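Local structure of glucose-6-phosphate isomerase (Thermus thermophilus, 1ZZG) at residues K215-A220 with L377-M382; L155-D160 with G164-F169. The protein probably catalyses the reversible isomerisation of glucose 6-phosphate to fructose 6-phosphate, a step shared by glycolysis and gluconeogenesis. All blocks are in the same frame, centred on the assembly; numbering follows the deposited sequence.

Contact 1: residues K215-A220 with L377-M382; sequences KANETA and LMQHLM
Ala216 and His380 mark the closest backbone approach of two helical segments, 215-220 and 377-382, with their CA atoms 5.2 Å apart. The segments run broadly the same way, their axes 8.5 Å apart at closest approach and crossing at -34°. The short distance is consistent with the small side chain of Ala216 at the interface: its methyl lies against the start of the Gln379 side chain, with Ala216 CB 3.5 Å from Gln379 CB, and also against the backbone at His380. Gln379 leaves its helix with CG anti to the backbone N and then bends at chi2 (78°), which swings its amide over to Asn217. There Gln379 NE2 donates an almost straight bond to Asn217 OD1 (2.9 Å), the acceptor lying in the glutamine amide plane while the two amides are turned 55° against each other. Both amides have further partners: Asn217 OD1 also accepts from Trp383 NE1, and Gln379 NE2 also donates to the carbonyl of Trp43. Beyond Ala216, a water links Thr219 OG1 to the ring edge of His380, 2.7 Å from His380 ND1; the other ring nitrogen, NE2, bonds to Thr232. Thr219 OG1 in turn donates back to Ala216 O. This is close helix-helix packing through an alanine, flanked by polar bridges, and it joins helices 206-221 and 371-391 within the phosphoglucose isomerase fold.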
# COMPACT_ATOMS: atom_id res chain seq x y z
N LYS A 215 7.84 -12.14 -24.29
CA LYS A 215 9.03 -12.86 -23.85
C LYS A 215 8.65 -13.83 -22.73
O LYS A 215 9.11 -14.96 -22.70
CB LYS A 215 10.09 -11.88 -23.35
CG LYS A 215 10.56 -10.88 -24.41
CD LYS A 215 11.16 -11.59 -25.63
CE LYS A 215 12.43 -12.35 -25.27
NZ LYS A 215 13.03 -13.03 -26.46
N ALA A 216 7.81 -13.36 -21.80
CA ALA A 216 7.35 -14.19 -20.69
C ALA A 216 6.61 -15.41 -21.26
O ALA A 216 6.79 -16.53 -20.78
CB ALA A 216 6.44 -13.39 -19.77
N ASN A 217 5.78 -15.18 -22.27
CA ASN A 217 5.05 -16.29 -22.89
C ASN A 217 6.05 -17.33 -23.38
O ASN A 217 5.83 -18.53 -23.26
CB ASN A 217 4.20 -15.82 -24.07
CG ASN A 217 2.91 -15.15 -23.65
OD1 ASN A 217 2.54 -15.17 -22.47
ND2 ASN A 217 2.20 -14.57 -24.61
N GLU A 218 7.16 -16.86 -23.94
CA GLU A 218 8.19 -17.77 -24.44
C GLU A 218 8.75 -18.61 -23.30
O GLU A 218 8.87 -19.83 -23.42
CB GLU A 218 9.32 -16.97 -25.10
CG GLU A 218 8.99 -16.49 -26.50
CD GLU A 218 10.03 -15.52 -27.03
OE1 GLU A 218 11.22 -15.66 -26.67
OE2 GLU A 218 9.66 -14.63 -27.82
N THR A 219 9.09 -17.96 -22.19
CA THR A 219 9.64 -18.67 -21.05
C THR A 219 8.63 -19.69 -20.52
O THR A 219 9.01 -20.77 -20.08
CB THR A 219 10.05 -17.70 -19.90
OG1 THR A 219 8.89 -17.08 -19.33
CG2 THR A 219 10.97 -16.61 -20.44
N ALA A 220 7.35 -19.36 -20.59
CA ALA A 220 6.32 -20.28 -20.10
C ALA A 220 6.29 -21.57 -20.91
O ALA A 220 5.89 -22.62 -20.40
CB ALA A 220 4.95 -19.60 -20.15
N LEU A 377 7.81 -9.15 -16.32
CA LEU A 377 7.54 -9.55 -14.94
C LEU A 377 6.06 -9.83 -14.67
O LEU A 377 5.70 -10.87 -14.10
CB LEU A 377 8.05 -8.49 -13.96
CG LEU A 377 7.76 -8.74 -12.48
CD1 LEU A 377 8.30 -10.11 -12.06
CD2 LEU A 377 8.39 -7.64 -11.64
N MET A 378 5.19 -8.91 -15.06
CA MET A 378 3.76 -9.09 -14.84
C MET A 378 3.20 -10.33 -15.54
O MET A 378 2.45 -11.10 -14.94
CB MET A 378 3.01 -7.84 -15.30
CG MET A 378 3.27 -6.62 -14.42
SD MET A 378 2.42 -5.12 -14.98
CE MET A 378 0.75 -5.47 -14.42
N GLN A 379 3.57 -10.54 -16.80
CA GLN A 379 3.09 -11.70 -17.54
C GLN A 379 3.66 -12.98 -16.91
O GLN A 379 3.00 -14.02 -16.87
CB GLN A 379 3.50 -11.62 -19.01
CG GLN A 379 2.89 -12.71 -19.89
CD GLN A 379 1.44 -12.44 -20.24
OE1 GLN A 379 0.81 -11.55 -19.69
NE2 GLN A 379 0.89 -13.23 -21.17
N HIS A 380 4.90 -12.89 -16.43
CA HIS A 380 5.57 -14.02 -15.77
C HIS A 380 4.78 -14.44 -14.54
O HIS A 380 4.58 -15.63 -14.30
CB HIS A 380 6.99 -13.60 -15.35
CG HIS A 380 7.65 -14.56 -14.41
ND1 HIS A 380 8.72 -15.36 -14.78
CD2 HIS A 380 7.41 -14.85 -13.11
CE1 HIS A 380 9.10 -16.09 -13.75
NE2 HIS A 380 8.32 -15.80 -12.72
N LEU A 381 4.35 -13.46 -13.75
CA LEU A 381 3.60 -13.74 -12.54
C LEU A 381 2.22 -14.31 -12.83
O LEU A 381 1.71 -15.15 -12.07
CB LEU A 381 3.49 -12.48 -11.68
CG LEU A 381 4.86 -12.06 -11.12
CD1 LEU A 381 4.78 -10.67 -10.52
CD2 LEU A 381 5.32 -13.08 -10.09
N MET A 382 1.60 -13.87 -13.92
CA MET A 382 0.30 -14.41 -14.28
C MET A 382 0.46 -15.89 -14.63
O MET A 382 -0.38 -16.70 -14.26
CB MET A 382 -0.32 -13.61 -15.43
CG MET A 382 -0.83 -12.24 -14.97
SD MET A 382 -1.74 -11.27 -16.21
CE MET A 382 -0.40 -10.29 -16.91
O HOH W 1 9.82 -15.42 -17.26

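Contact 2: residues L155-D160 with G164-F169; sequences LVVTTD and GPLRAF
Thr159 and Arg167 bring the backbones nearest, their CA atoms 6.3 Å apart, where helix 165-169 turns back over strand 155-159 at 143° to its direction, the axes 8.3 Å apart at closest approach. Alternate strand residues meet the helix. At the far end Leu155 CD2 touches the edge of the Phe169 ring, 4.0 Å from Phe169 CE2, the two side chains crossing at about a right angle. Val157 CG1 packs against Leu166 CB and CD1, while Thr159 CB and OG1 lie over the same Leu166 CB. Leu136 and Leu140 of helix 130-147 extend this apolar layer. Strand, helix and the following strand 176-179 form a beta-alpha-beta unit of the parallel five-stranded sheet, as in the SIS domains of this family, and the contact is the packing of the helix on its first strand. From the helix, Arg167, bent at both chi2 (54°) and chi3, carries its guanidinium to the carbonyls at the C-terminal end of the strand. Arg167 NE donates to Asp160 O at 2.7 Å, in the carbonyl plane, and Arg167 NH2 reaches Thr159 O at 3.2 Å from above that carbonyl's plane; a second bond from NH2 to Asp160 O is weak. The bent chain also passes Thr159 CG2, which lies 3.7 Å from Arg167 NE. A leucine in place of Arg167 would probably leave the carbonyls of Thr159 and Asp160 without these donors and the turn after the strand less firmly held to the helix. A water accepts from Arg167 N at 2.8 Å and donates to Thr159 OG1, whose hydroxyl is also bonded to Ser124 O. Across the dimer interface, Gly327 of the second subunit packs on Phe169.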
# COMPACT_ATOMS: atom_id res chain seq x y z
N LEU A 155 -16.06 11.15 -21.92
CA LEU A 155 -16.33 9.87 -21.27
C LEU A 155 -16.03 8.71 -22.22
O LEU A 155 -16.62 8.61 -23.30
CB LEU A 155 -17.78 9.78 -20.80
CG LEU A 155 -18.19 8.44 -20.18
CD1 LEU A 155 -17.37 8.18 -18.93
CD2 LEU A 155 -19.68 8.46 -19.84
N VAL A 156 -15.10 7.86 -21.82
CA VAL A 156 -14.72 6.70 -22.61
C VAL A 156 -14.93 5.46 -21.74
O VAL A 156 -14.61 5.46 -20.55
CB VAL A 156 -13.24 6.80 -23.08
CG1 VAL A 156 -12.33 7.01 -21.89
CG2 VAL A 156 -12.85 5.56 -23.86
N VAL A 157 -15.46 4.40 -22.34
CA VAL A 157 -15.75 3.17 -21.60
C VAL A 157 -14.89 1.97 -22.00
O VAL A 157 -14.58 1.78 -23.17
CB VAL A 157 -17.24 2.79 -21.77
CG1 VAL A 157 -17.57 1.52 -21.01
CG2 VAL A 157 -18.12 3.93 -21.29
N THR A 158 -14.50 1.18 -21.00
CA THR A 158 -13.71 -0.03 -21.22
C THR A 158 -14.49 -1.14 -20.52
O THR A 158 -14.57 -1.17 -19.29
CB THR A 158 -12.31 0.11 -20.58
OG1 THR A 158 -11.60 1.19 -21.21
CG2 THR A 158 -11.52 -1.19 -20.74
N THR A 159 -15.07 -2.04 -21.31
CA THR A 159 -15.89 -3.12 -20.75
C THR A 159 -16.03 -4.29 -21.74
O THR A 159 -15.49 -4.24 -22.85
CB THR A 159 -17.30 -2.56 -20.41
OG1 THR A 159 -18.03 -3.51 -19.63
CG2 THR A 159 -18.07 -2.25 -21.68
N ASP A 160 -16.74 -5.33 -21.33
CA ASP A 160 -16.95 -6.49 -22.20
C ASP A 160 -17.45 -5.99 -23.56
O ASP A 160 -18.19 -5.02 -23.63
CB ASP A 160 -17.99 -7.44 -21.60
CG ASP A 160 -18.13 -8.72 -22.40
OD1 ASP A 160 -17.40 -9.69 -22.10
OD2 ASP A 160 -18.97 -8.76 -23.33
N GLY A 164 -23.25 -6.67 -20.27
CA GLY A 164 -23.26 -5.62 -19.26
C GLY A 164 -23.88 -4.28 -19.58
O GLY A 164 -24.01 -3.89 -20.74
N PRO A 165 -24.26 -3.53 -18.53
CA PRO A 165 -24.88 -2.21 -18.67
C PRO A 165 -23.96 -1.11 -19.23
O PRO A 165 -24.44 -0.18 -19.88
CB PRO A 165 -25.38 -1.91 -17.25
CG PRO A 165 -24.46 -2.70 -16.38
CD PRO A 165 -24.31 -3.99 -17.14
N LEU A 166 -22.66 -1.22 -18.98
CA LEU A 166 -21.72 -0.21 -19.49
C LEU A 166 -21.63 -0.29 -21.01
O LEU A 166 -21.53 0.73 -21.69
CB LEU A 166 -20.33 -0.41 -18.90
CG LEU A 166 -20.03 0.24 -17.55
CD1 LEU A 166 -18.54 0.12 -17.27
CD2 LEU A 166 -20.45 1.70 -17.56
N ARG A 167 -21.63 -1.51 -21.53
CA ARG A 167 -21.56 -1.70 -22.98
C ARG A 167 -22.82 -1.10 -23.61
O ARG A 167 -22.75 -0.38 -24.61
CB ARG A 167 -21.46 -3.19 -23.31
CG ARG A 167 -21.54 -3.52 -24.80
CD ARG A 167 -20.51 -2.75 -25.62
NE ARG A 167 -19.14 -2.95 -25.14
CZ ARG A 167 -18.06 -2.49 -25.76
NH1 ARG A 167 -18.19 -1.80 -26.88
NH2 ARG A 167 -16.85 -2.72 -25.26
N ALA A 168 -23.97 -1.40 -23.02
CA ALA A 168 -25.24 -0.90 -23.53
C ALA A 168 -25.30 0.62 -23.47
O ALA A 168 -25.76 1.28 -24.41
CB ALA A 168 -26.39 -1.50 -22.74
N PHE A 169 -24.82 1.18 -22.36
CA PHE A 169 -24.80 2.63 -22.15
C PHE A 169 -23.91 3.34 -23.17
O PHE A 169 -24.26 4.41 -23.67
CB PHE A 169 -24.30 2.96 -20.74
CG PHE A 169 -24.34 4.42 -20.42
CD1 PHE A 169 -25.55 5.09 -20.30
CD2 PHE A 169 -23.16 5.14 -20.25
CE1 PHE A 169 -25.60 6.45 -20.01
CE2 PHE A 169 -23.19 6.51 -19.96
CZ PHE A 169 -24.41 7.16 -19.84
O HOH W 2 -20.81 -3.59 -19.88

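From the N terminus the chain first reaches contact 2, whose segments 155-160 and 164-169 are separated by three residues, so that it closes a tight turn from strand into helix. The chain then leaves through strand 176-179 and later enters helix 206-221, where contact 1 opens. That contact closes a loop of 156 residues when helix 371-391 returns; the loop supplies most strands of the six-stranded mixed sheet (244-249, 271-272, 278-287, 306-313 and 360-366). The two are in series, neither nested nor crossed. The centres of contacts 1 and 2 are about 29 Å apart. Contact 2 is local to the five-stranded parallel sheet, whereas contact 1 ties helix 206-221 to helix 371-391.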